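Local coordinates for protein SusD homolog (Bacteroides thetaiotaomicron, PDB 4MRU) that probably binds mucin O-glycans as a SusD-like outer-membrane lipoprotein, serving glycan capture at the cell surface of a gut bacterium, at residues Y22-L31 against T90-E101; N146-D154 against E468-A479. One frame throughout, in Å; residues are numbered along the deposited sequence. Where two conformers were deposited one is given.

Contact 1 of 2, residues Y22-L31 against T90-E101; sequences YDLGSTIRGL and TYPKYYAVLQHE
Y22 lays its ring against the imidazole of H100 in a face-to-face stack, the planes only 10° apart and the centroids separated by 3.7 Å. The rings overlap with a lateral shift, H100 CG lying over the outer part of the Y22 ring. With CG anti to the backbone N (chi1 172°), the phenol of Y22 reaches across to the end of helix 81-100, where its OH donates to OE2 of E101 over 2.7 Å. That oxygen lies in the plane of the ring, at its edge, and receives the bond on its anti lone pair. The imidazole is fixed in turn by its own helix: H100 ND1 donates to A96 O at 2.8 Å, with the acceptor in the ring plane.

K93 lies further up the same helix. Its aliphatic chain lies against the backbone at G30 and L31, and CE rests 3.6 Å from CA of G30, a position where a side chain would clash. Its ammonium group turns back to the carbonyl of E89. L31 flanks K93, its CD2 lying 3.9 Å from K93 CB; the same methyl meets O and CG2 of T90, closing the N-terminal end of the 90-101 side. T27 CG2 fills the middle against V97 CG2 at 3.6 Å. The axes of helix segments 24-31 and 90-100 approach to 9.4 Å at -144°, a helix pair nearer antiparallel than parallel in the largely helical, TPR-like fold of the SusD family.

Contact 2 of 2, residues N146-D154 against E468-A479; sequences NAAYDSQKD and EYTQNSFHLNNA
E468 OE1 is gripped by two donors at once, Y149 OH at a very short 2.5 Å and the amide ND2 of N472 at 2.8 Å. The second bond is nearly straight (174°) and meets the carboxylate on its syn side, though tilted out of the carboxylate plane. Around this oxygen residues 146-149, an extended run, pack on the break between helix 466-471 and helix 473-486 in the mostly helical SusD-like fold; N472 sits at the break, in the N-cap position of the second helix. The phenol OH of Y149 meets OE1 at the ring edge, near the ring plane, with the carboxylate turned well away from that plane, and the bend of the glutamate at chi2 (-63°) brings its carboxylate back to the phenol.

The N472 amide also bonds to the backbone of the loop. ND2 gives a second bond to A147 O over 3.2 Å, with an N-H...O angle of 169°, and both acceptors lie close to the amide plane, which fixes its rotation. OD1 takes a weak bond from N146 N. A leucine at N472 would probably leave A147 O and E468 OE1 without this shared donor and let the start of the loop drift from the helix break.

Along helix 473-486, H475 spreads one ring face under the A147-A148 peptide, with A148 N above its centre and ND1 3.4 Å from A148 CA. A479 closes one face of the Y149 ring by a CH-pi contact, CB lying 3.5 Å from the centroid, while Y464 meets that ring edge-to-face. A water completes the junction, accepting from Y149 N at 2.7 Å and donating to H475 O at 2.9 Å.

From the N terminus, contact 1 comes first: residues 22-31 open it, and the chain passes through helix 40-54 and the short strand 58-60 before 90-101 closes a loop of 58 intervening residues. Contact 2 opens only afterwards, at 146-154, beyond the unmodelled residues 135-145, and closes at 468-479 after 313 residues, more than half the chain. The two are therefore in series, neither nested nor crossed. Contact 1 joins the first helix to helix 81-100, a local tie; contact 2 brings the lead-in to helix 152-173 against helices 466-471 and 473-486 near the C terminus. Their centres lie about 25 Å apart, with nearest atoms about 8 Å apart and not touching.

Contact 1 of 2, residues Y22-L31 against T90-E101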
loop_
_atom_site.group_PDB
_atom_site.type_symbol
_atom_site.label_atom_id
_atom_site.label_comp_id
_atom_site.label_asym_id
_atom_site.label_seq_id
_atom_site.Cartn_x
_atom_site.Cartn_y
_atom_site.Cartn_z
ATOM N N TYR A 22 -2.179 31.915 2.928
ATOM C CA TYR A 22 -1.416 30.817 3.560
ATOM C C TYR A 22 -1.770 30.525 5.031
ATOM O O TYR A 22 -1.828 31.423 5.869
ATOM C CB TYR A 22 0.084 31.115 3.469
ATOM C CG TYR A 22 0.949 30.144 4.246
ATOM C CD1 TYR A 22 1.216 28.848 3.758
ATOM C CD2 TYR A 22 1.473 30.502 5.477
ATOM C CE1 TYR A 22 2.007 27.959 4.478
ATOM C CE2 TYR A 22 2.251 29.622 6.208
ATOM C CZ TYR A 22 2.523 28.360 5.699
ATOM O OH TYR A 22 3.304 27.505 6.419
ATOM N N ASP A 23 -1.954 29.245 5.331
ATOM C CA ASP A 23 -2.233 28.789 6.668
ATOM C C ASP A 23 -1.490 27.463 6.871
ATOM O O ASP A 23 -1.700 26.509 6.106
ATOM C CB ASP A 23 -3.734 28.576 6.875
ATOM C CG ASP A 23 -4.037 28.021 8.235
ATOM O OD1 ASP A 23 -3.939 28.783 9.197
ATOM O OD2 ASP A 23 -4.305 26.813 8.368
ATOM N N LEU A 24 -0.637 27.393 7.894
ATOM C CA LEU A 24 0.253 26.233 8.045
ATOM C C LEU A 24 -0.565 24.974 8.273
ATOM O O LEU A 24 -0.302 23.946 7.674
ATOM C CB LEU A 24 1.227 26.460 9.178
ATOM C CG LEU A 24 2.139 25.308 9.585
ATOM C CD1 LEU A 24 2.996 24.780 8.445
ATOM C CD2 LEU A 24 3.023 25.804 10.708
ATOM N N GLY A 25 -1.587 25.086 9.115
ATOM C CA GLY A 25 -2.493 23.978 9.363
ATOM C C GLY A 25 -3.169 23.412 8.133
ATOM O O GLY A 25 -3.221 22.187 7.956
ATOM N N SER A 26 -3.734 24.288 7.302
ATOM C CA SER A 26 -4.399 23.837 6.072
ATOM C C SER A 26 -3.383 23.183 5.121
ATOM O O SER A 26 -3.722 22.216 4.422
ATOM C CB SER A 26 -5.196 24.967 5.376
ATOM O OG SER A 26 -4.371 26.043 5.040
ATOM N N THR A 27 -2.148 23.663 5.143
ATOM C CA THR A 27 -1.116 23.169 4.272
ATOM C C THR A 27 -0.675 21.762 4.710
ATOM O O THR A 27 -0.545 20.837 3.898
ATOM C CB THR A 27 0.076 24.152 4.247
ATOM O OG1 THR A 27 -0.344 25.395 3.674
ATOM C CG2 THR A 27 1.187 23.594 3.426
ATOM N N ILE A 28 -0.456 21.597 6.003
ATOM C CA ILE A 28 -0.149 20.300 6.561
ATOM C C ILE A 28 -1.310 19.309 6.316
ATOM O O ILE A 28 -1.073 18.184 5.898
ATOM C CB ILE A 28 0.170 20.433 8.074
ATOM C CG1 ILE A 28 1.514 21.172 8.245
ATOM C CG2 ILE A 28 0.190 19.078 8.729
ATOM C CD1 ILE A 28 1.907 21.399 9.685
ATOM N N ARG A 29 -2.560 19.730 6.543
ATOM C CA ARG A 29 -3.701 18.831 6.247
ATOM C C ARG A 29 -3.776 18.477 4.746
ATOM O O ARG A 29 -4.162 17.378 4.397
ATOM C CB ARG A 29 -5.001 19.429 6.700
ATOM C CG ARG A 29 -5.176 19.473 8.214
ATOM C CD ARG A 29 -6.450 20.252 8.598
ATOM N NE ARG A 29 -6.608 20.129 10.032
ATOM C CZ ARG A 29 -6.219 21.022 10.936
ATOM N NH1 ARG A 29 -5.797 22.243 10.579
ATOM N NH2 ARG A 29 -6.312 20.700 12.216
ATOM N N GLY A 30 -3.433 19.433 3.887
ATOM C CA GLY A 30 -3.382 19.212 2.471
ATOM C C GLY A 30 -2.384 18.099 2.131
ATOM O O GLY A 30 -2.688 17.205 1.367
ATOM N N LEU A 31 -1.183 18.190 2.701
ATOM C CA LEU A 31 -0.192 17.151 2.558
ATOM C C LEU A 31 -0.639 15.808 3.141
ATOM O O LEU A 31 -0.434 14.742 2.529
ATOM C CB LEU A 31 1.127 17.614 3.210
ATOM C CG LEU A 31 1.900 18.723 2.500
ATOM C CD1 LEU A 31 3.004 19.262 3.416
ATOM C CD2 LEU A 31 2.477 18.232 1.174
ATOM N N THR A 90 1.373 18.185 -4.459
ATOM C CA THR A 90 2.285 18.114 -3.328
ATOM C C THR A 90 3.184 19.347 -3.276
ATOM O O THR A 90 3.323 19.982 -2.216
ATOM C CB THR A 90 3.144 16.828 -3.336
ATOM O OG1 THR A 90 2.294 15.687 -3.152
ATOM C CG2 THR A 90 4.139 16.851 -2.220
ATOM N N TYR A 91 3.798 19.699 -4.400
ATOM C CA TYR A 91 4.927 20.607 -4.326
ATOM C C TYR A 91 4.550 22.048 -4.005
ATOM O O TYR A 91 5.303 22.710 -3.298
ATOM C CB TYR A 91 5.774 20.535 -5.603
ATOM C CG TYR A 91 6.727 19.371 -5.465
ATOM C CD1 TYR A 91 7.888 19.492 -4.710
ATOM C CD2 TYR A 91 6.408 18.133 -5.986
ATOM C CE1 TYR A 91 8.714 18.419 -4.518
ATOM C CE2 TYR A 91 7.231 17.036 -5.797
ATOM C CZ TYR A 91 8.389 17.181 -5.066
ATOM O OH TYR A 91 9.219 16.092 -4.878
ATOM N N PRO A 92 3.403 22.541 -4.476
ATOM C CA PRO A 92 3.033 23.884 -3.976
ATOM C C PRO A 92 2.810 23.933 -2.435
ATOM O O PRO A 92 3.118 24.939 -1.781
ATOM C CB PRO A 92 1.736 24.206 -4.753
ATOM C CG PRO A 92 1.752 23.271 -5.941
ATOM C CD PRO A 92 2.408 22.016 -5.425
ATOM N N LYS A 93 2.330 22.847 -1.849
ATOM C CA LYS A 93 2.117 22.844 -0.388
ATOM C C LYS A 93 3.455 22.724 0.336
ATOM O O LYS A 93 3.719 23.462 1.300
ATOM C CB LYS A 93 1.176 21.730 0.015
ATOM C CG LYS A 93 -0.228 21.836 -0.568
ATOM C CD LYS A 93 -0.995 20.560 -0.218
ATOM C CE LYS A 93 -2.431 20.567 -0.749
ATOM N NZ LYS A 93 -2.446 20.845 -2.200
ATOM N N TYR A 94 4.305 21.824 -0.152
ATOM C CA TYR A 94 5.648 21.626 0.400
ATOM C C TYR A 94 6.439 22.922 0.365
ATOM O O TYR A 94 7.006 23.343 1.381
ATOM C CB TYR A 94 6.413 20.525 -0.359
ATOM C CG TYR A 94 7.794 20.237 0.243
ATOM C CD1 TYR A 94 7.897 19.610 1.471
ATOM C CD2 TYR A 94 8.964 20.604 -0.403
ATOM C CE1 TYR A 94 9.129 19.350 2.048
ATOM C CE2 TYR A 94 10.224 20.339 0.172
ATOM C CZ TYR A 94 10.281 19.730 1.418
ATOM O OH TYR A 94 11.454 19.455 2.072
ATOM N N TYR A 95 6.443 23.596 -0.783
ATOM C CA TYR A 95 7.212 24.832 -0.904
ATOM C C TYR A 95 6.604 26.002 -0.137
ATOM O O TYR A 95 7.340 26.901 0.273
ATOM C CB TYR A 95 7.438 25.182 -2.392
ATOM C CG TYR A 95 8.540 24.297 -3.050
ATOM C CD1 TYR A 95 9.788 24.124 -2.433
ATOM C CD2 TYR A 95 8.350 23.676 -4.305
ATOM C CE1 TYR A 95 10.786 23.338 -3.010
ATOM C CE2 TYR A 95 9.351 22.896 -4.889
ATOM C CZ TYR A 95 10.561 22.726 -4.232
ATOM O OH TYR A 95 11.565 21.974 -4.780
ATOM N N ALA A 96 5.290 25.993 0.113
ATOM C CA ALA A 96 4.668 27.014 0.953
ATOM C C ALA A 96 5.223 26.931 2.373
ATOM O O ALA A 96 5.556 27.953 2.996
ATOM C CB ALA A 96 3.142 26.888 0.959
ATOM N N VAL A 97 5.362 25.717 2.882
ATOM C CA VAL A 97 5.932 25.558 4.205
ATOM C C VAL A 97 7.334 26.093 4.249
ATOM O O VAL A 97 7.695 26.843 5.199
ATOM C CB VAL A 97 5.958 24.078 4.663
ATOM C CG1 VAL A 97 6.591 23.954 6.037
ATOM C CG2 VAL A 97 4.558 23.495 4.678
ATOM N N LEU A 98 8.132 25.725 3.239
ATOM C CA LEU A 98 9.534 26.144 3.187
ATOM C C LEU A 98 9.693 27.647 3.009
ATOM O O LEU A 98 10.587 28.230 3.569
ATOM C CB LEU A 98 10.268 25.435 2.065
ATOM C CG LEU A 98 11.000 24.139 2.444
ATOM C CD1 LEU A 98 10.156 23.102 3.192
ATOM C CD2 LEU A 98 11.552 23.577 1.141
ATOM N N GLN A 99 8.788 28.300 2.322
ATOM C CA GLN A 99 8.964 29.719 2.137
ATOM C C GLN A 99 8.383 30.536 3.321
ATOM O O GLN A 99 8.824 31.669 3.568
ATOM C CB GLN A 99 8.460 30.111 0.732
ATOM C CG GLN A 99 7.048 30.606 0.604
ATOM C CD GLN A 99 6.599 30.674 -0.849
ATOM O OE1 GLN A 99 7.006 29.855 -1.701
ATOM N NE2 GLN A 99 5.753 31.655 -1.142
ATOM N N HIS A 100 7.510 29.951 4.144
ATOM C CA HIS A 100 6.920 30.708 5.266
ATOM C C HIS A 100 7.454 30.374 6.650
ATOM O O HIS A 100 7.318 31.187 7.551
ATOM C CB HIS A 100 5.422 30.483 5.327
ATOM C CG HIS A 100 4.678 31.141 4.233
ATOM N ND1 HIS A 100 4.516 30.557 2.997
ATOM C CD2 HIS A 100 4.053 32.341 4.176
ATOM C CE1 HIS A 100 3.823 31.372 2.221
ATOM N NE2 HIS A 100 3.531 32.458 2.912
ATOM N N GLU A 101 8.013 29.180 6.836
ATOM C CA GLU A 101 8.405 28.705 8.180
ATOM C C GLU A 101 9.908 28.500 8.276
ATOM O O GLU A 101 10.516 27.929 7.366
ATOM C CB GLU A 101 7.724 27.377 8.515
ATOM C CG GLU A 101 6.227 27.299 8.234
ATOM C CD GLU A 101 5.403 28.285 9.051
ATOM O OE1 GLU A 101 5.867 28.675 10.137
ATOM O OE2 GLU A 101 4.295 28.649 8.598
#

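Contact 2 of 2, residues N146-D154 against E468-A479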
loop_
_atom_site.group_PDB
_atom_site.type_symbol
_atom_site.label_atom_id
_atom_site.label_comp_id
_atom_site.label_asym_id
_atom_site.label_seq_id
_atom_site.Cartn_x
_atom_site.Cartn_y
_atom_site.Cartn_z
ATOM N N ASN A 146 8.051 19.875 -17.677
ATOM C CA ASN A 146 8.310 19.881 -16.241
ATOM C C ASN A 146 9.771 19.455 -15.799
ATOM O O ASN A 146 10.710 20.059 -16.269
ATOM C CB ASN A 146 7.239 19.054 -15.565
ATOM C CG ASN A 146 6.857 19.615 -14.240
ATOM O OD1 ASN A 146 7.597 20.416 -13.681
ATOM N ND2 ASN A 146 5.688 19.219 -13.729
ATOM N N ALA A 147 9.977 18.451 -14.928
ATOM C CA ALA A 147 11.300 18.234 -14.288
ATOM C C ALA A 147 11.999 16.895 -14.610
ATOM O O ALA A 147 11.381 15.945 -15.075
ATOM C CB ALA A 147 11.152 18.361 -12.773
ATOM N N ALA A 148 13.297 16.846 -14.332
ATOM C CA ALA A 148 14.109 15.668 -14.531
ATOM C C ALA A 148 13.759 14.627 -13.512
ATOM O O ALA A 148 13.427 14.961 -12.358
ATOM C CB ALA A 148 15.603 16.015 -14.419
ATOM N N TYR A 149 13.911 13.368 -13.906
ATOM C CA TYR A 149 13.589 12.245 -13.023
ATOM C C TYR A 149 14.810 11.691 -12.310
ATOM O O TYR A 149 15.868 11.654 -12.874
ATOM C CB TYR A 149 13.010 11.088 -13.827
ATOM C CG TYR A 149 11.650 11.248 -14.442
ATOM C CD1 TYR A 149 11.321 12.330 -15.222
ATOM C CD2 TYR A 149 10.691 10.223 -14.311
ATOM C CE1 TYR A 149 10.083 12.446 -15.798
ATOM C CE2 TYR A 149 9.477 10.316 -14.917
ATOM C CZ TYR A 149 9.169 11.438 -15.649
ATOM O OH TYR A 149 7.953 11.558 -16.287
ATOM N N ASP A 150 14.663 11.283 -11.054
ATOM C CA ASP A 150 15.701 10.533 -10.362
ATOM C C ASP A 150 15.482 9.034 -10.553
ATOM O O ASP A 150 14.351 8.562 -10.594
ATOM C CB ASP A 150 15.695 10.772 -8.871
ATOM C CG ASP A 150 15.990 12.235 -8.456
ATOM O OD1 ASP A 150 16.457 13.048 -9.267
ATOM O OD2 ASP A 150 15.716 12.532 -7.259
ATOM N N SER A 151 16.572 8.281 -10.547
ATOM C CA SER A 151 16.461 6.836 -10.460
ATOM C C SER A 151 15.747 6.428 -9.170
ATOM O O SER A 151 15.811 7.127 -8.164
ATOM C CB SER A 151 17.830 6.175 -10.564
ATOM O OG SER A 151 18.601 6.318 -9.391
ATOM N N GLN A 152 15.056 5.278 -9.194
ATOM C CA GLN A 152 14.406 4.833 -7.968
ATOM C C GLN A 152 15.441 4.665 -6.855
ATOM O O GLN A 152 15.180 5.029 -5.695
ATOM C CB GLN A 152 13.650 3.540 -8.158
ATOM C CG GLN A 152 12.943 3.051 -6.919
ATOM C CD GLN A 152 12.100 1.804 -7.162
ATOM O OE1 GLN A 152 12.629 0.709 -7.304
ATOM N NE2 GLN A 152 10.775 1.967 -7.201
ATOM N N LYS A 153 16.621 4.167 -7.193
ATOM C CA LYS A 153 17.669 4.021 -6.164
ATOM C C LYS A 153 17.992 5.373 -5.534
ATOM O O LYS A 153 18.127 5.485 -4.300
ATOM C CB LYS A 153 18.936 3.387 -6.742
ATOM C CG LYS A 153 20.029 3.222 -5.702
ATOM C CD LYS A 153 21.377 2.862 -6.249
ATOM C CE LYS A 153 21.693 1.374 -6.267
ATOM N NZ LYS A 153 23.171 1.176 -6.134
ATOM N N ASP A 154 18.156 6.380 -6.367
ATOM C CA ASP A 154 18.474 7.728 -5.871
ATOM C C ASP A 154 17.307 8.343 -5.124
ATOM O O ASP A 154 17.516 9.099 -4.147
ATOM C CB ASP A 154 18.918 8.651 -7.005
ATOM C CG ASP A 154 20.342 8.329 -7.501
ATOM O OD1 ASP A 154 21.116 7.630 -6.824
ATOM O OD2 ASP A 154 20.679 8.815 -8.564
ATOM N N GLU A 468 3.424 13.419 -19.745
ATOM C CA GLU A 468 4.867 13.400 -19.695
ATOM C C GLU A 468 5.456 13.250 -21.080
ATOM O O GLU A 468 6.468 13.916 -21.417
ATOM C CB GLU A 468 5.337 12.300 -18.768
ATOM C CG GLU A 468 5.083 12.658 -17.304
ATOM C CD GLU A 468 5.849 13.877 -16.830
ATOM O OE1 GLU A 468 7.118 13.818 -16.743
ATOM O OE2 GLU A 468 5.186 14.898 -16.527
ATOM N N TYR A 469 4.790 12.463 -21.918
ATOM C CA TYR A 469 5.271 12.262 -23.286
ATOM C C TYR A 469 5.134 13.555 -24.079
ATOM O O TYR A 469 5.995 13.898 -24.878
ATOM C CB TYR A 469 4.520 11.116 -23.995
ATOM C CG TYR A 469 4.977 9.725 -23.609
ATOM C CD1 TYR A 469 4.503 9.114 -22.442
ATOM C CD2 TYR A 469 5.850 9.017 -24.391
ATOM C CE1 TYR A 469 4.922 7.844 -22.078
ATOM C CE2 TYR A 469 6.261 7.724 -24.042
ATOM C CZ TYR A 469 5.817 7.159 -22.869
ATOM O OH TYR A 469 6.197 5.877 -22.487
ATOM N N THR A 470 4.044 14.281 -23.869
ATOM C CA THR A 470 3.752 15.436 -24.740
ATOM C C THR A 470 4.455 16.696 -24.243
ATOM O O THR A 470 4.909 17.476 -25.049
ATOM C CB THR A 470 2.229 15.715 -24.889
ATOM O OG1 THR A 470 1.662 15.995 -23.619
ATOM C CG2 THR A 470 1.518 14.524 -25.478
ATOM N N GLN A 471 4.530 16.875 -22.933
ATOM C CA GLN A 471 4.976 18.115 -22.323
ATOM C C GLN A 471 6.339 18.029 -21.714
ATOM O O GLN A 471 6.903 19.063 -21.398
ATOM C CB GLN A 471 4.094 18.536 -21.138
ATOM C CG GLN A 471 2.591 18.371 -21.247
ATOM C CD GLN A 471 1.918 19.456 -22.012
ATOM O OE1 GLN A 471 1.462 20.441 -21.437
ATOM N NE2 GLN A 471 1.852 19.288 -23.317
ATOM N N ASN A 472 6.825 16.823 -21.418
ATOM C CA ASN A 472 8.097 16.668 -20.689
ATOM C C ASN A 472 9.014 15.627 -21.340
ATOM O O ASN A 472 9.660 14.846 -20.657
ATOM C CB ASN A 472 7.793 16.332 -19.220
ATOM C CG ASN A 472 8.975 16.558 -18.296
ATOM O OD1 ASN A 472 9.828 17.412 -18.557
ATOM N ND2 ASN A 472 8.987 15.850 -17.163
ATOM N N SER A 473 9.078 15.659 -22.670
ATOM C CA SER A 473 9.598 14.549 -23.463
ATOM C C SER A 473 11.129 14.356 -23.345
ATOM O O SER A 473 11.608 13.211 -23.328
ATOM C CB SER A 473 9.238 14.716 -24.945
ATOM O OG SER A 473 9.825 15.881 -25.466
ATOM N N PHE A 474 11.897 15.429 -23.207
ATOM C CA PHE A 474 13.347 15.280 -22.924
ATOM C C PHE A 474 13.608 14.500 -21.597
ATOM O O PHE A 474 14.319 13.470 -21.562
ATOM C CB PHE A 474 14.004 16.659 -22.924
ATOM C CG PHE A 474 15.488 16.637 -22.681
ATOM C CD1 PHE A 474 15.974 16.639 -21.384
ATOM C CD2 PHE A 474 16.401 16.645 -23.742
ATOM C CE1 PHE A 474 17.333 16.618 -21.129
ATOM C CE2 PHE A 474 17.763 16.650 -23.494
ATOM C CZ PHE A 474 18.227 16.632 -22.175
ATOM N N HIS A 475 13.039 15.006 -20.516
ATOM C CA HIS A 475 13.168 14.360 -19.213
ATOM C C HIS A 475 12.528 12.949 -19.204
ATOM O O HIS A 475 13.110 11.991 -18.667
ATOM C CB HIS A 475 12.556 15.229 -18.144
ATOM C CG HIS A 475 13.293 16.512 -17.914
ATOM N ND1 HIS A 475 14.662 16.566 -17.761
ATOM C CD2 HIS A 475 12.848 17.784 -17.757
ATOM C CE1 HIS A 475 15.027 17.815 -17.520
ATOM N NE2 HIS A 475 13.948 18.572 -17.511
ATOM N N LEU A 476 11.368 12.817 -19.808
ATOM C CA LEU A 476 10.729 11.510 -19.835
ATOM C C LEU A 476 11.608 10.473 -20.585
ATOM O O LEU A 476 11.805 9.356 -20.106
ATOM C CB LEU A 476 9.345 11.606 -20.451
ATOM C CG LEU A 476 8.751 10.220 -20.676
ATOM C CD1 LEU A 476 8.375 9.612 -19.324
ATOM C CD2 LEU A 476 7.574 10.285 -21.609
ATOM N N ASN A 477 12.160 10.864 -21.731
ATOM C CA ASN A 477 13.021 9.972 -22.490
ATOM C C ASN A 477 14.224 9.444 -21.668
ATOM O O ASN A 477 14.546 8.242 -21.706
ATOM C CB ASN A 477 13.508 10.657 -23.775
ATOM C CG ASN A 477 14.397 9.758 -24.579
ATOM O OD1 ASN A 477 13.933 8.779 -25.146
ATOM N ND2 ASN A 477 15.703 10.041 -24.563
ATOM N N ASN A 478 14.889 10.348 -20.947
ATOM C CA ASN A 478 15.962 9.964 -20.027
ATOM C C ASN A 478 15.439 9.072 -18.904
ATOM O O ASN A 478 16.085 8.101 -18.538
ATOM C CB ASN A 478 16.683 11.214 -19.451
ATOM C CG ASN A 478 17.498 11.933 -20.510
ATOM O OD1 ASN A 478 18.013 11.300 -21.440
ATOM N ND2 ASN A 478 17.620 13.263 -20.394
ATOM N N ALA A 479 14.248 9.382 -18.379
ATOM C CA ALA A 479 13.651 8.551 -17.335
ATOM C C ALA A 479 13.480 7.096 -17.795
ATOM O O ALA A 479 13.742 6.151 -17.043
ATOM C CB ALA A 479 12.321 9.101 -16.906
HETATM O O HOH W 1 14.771 12.723 -16.434
#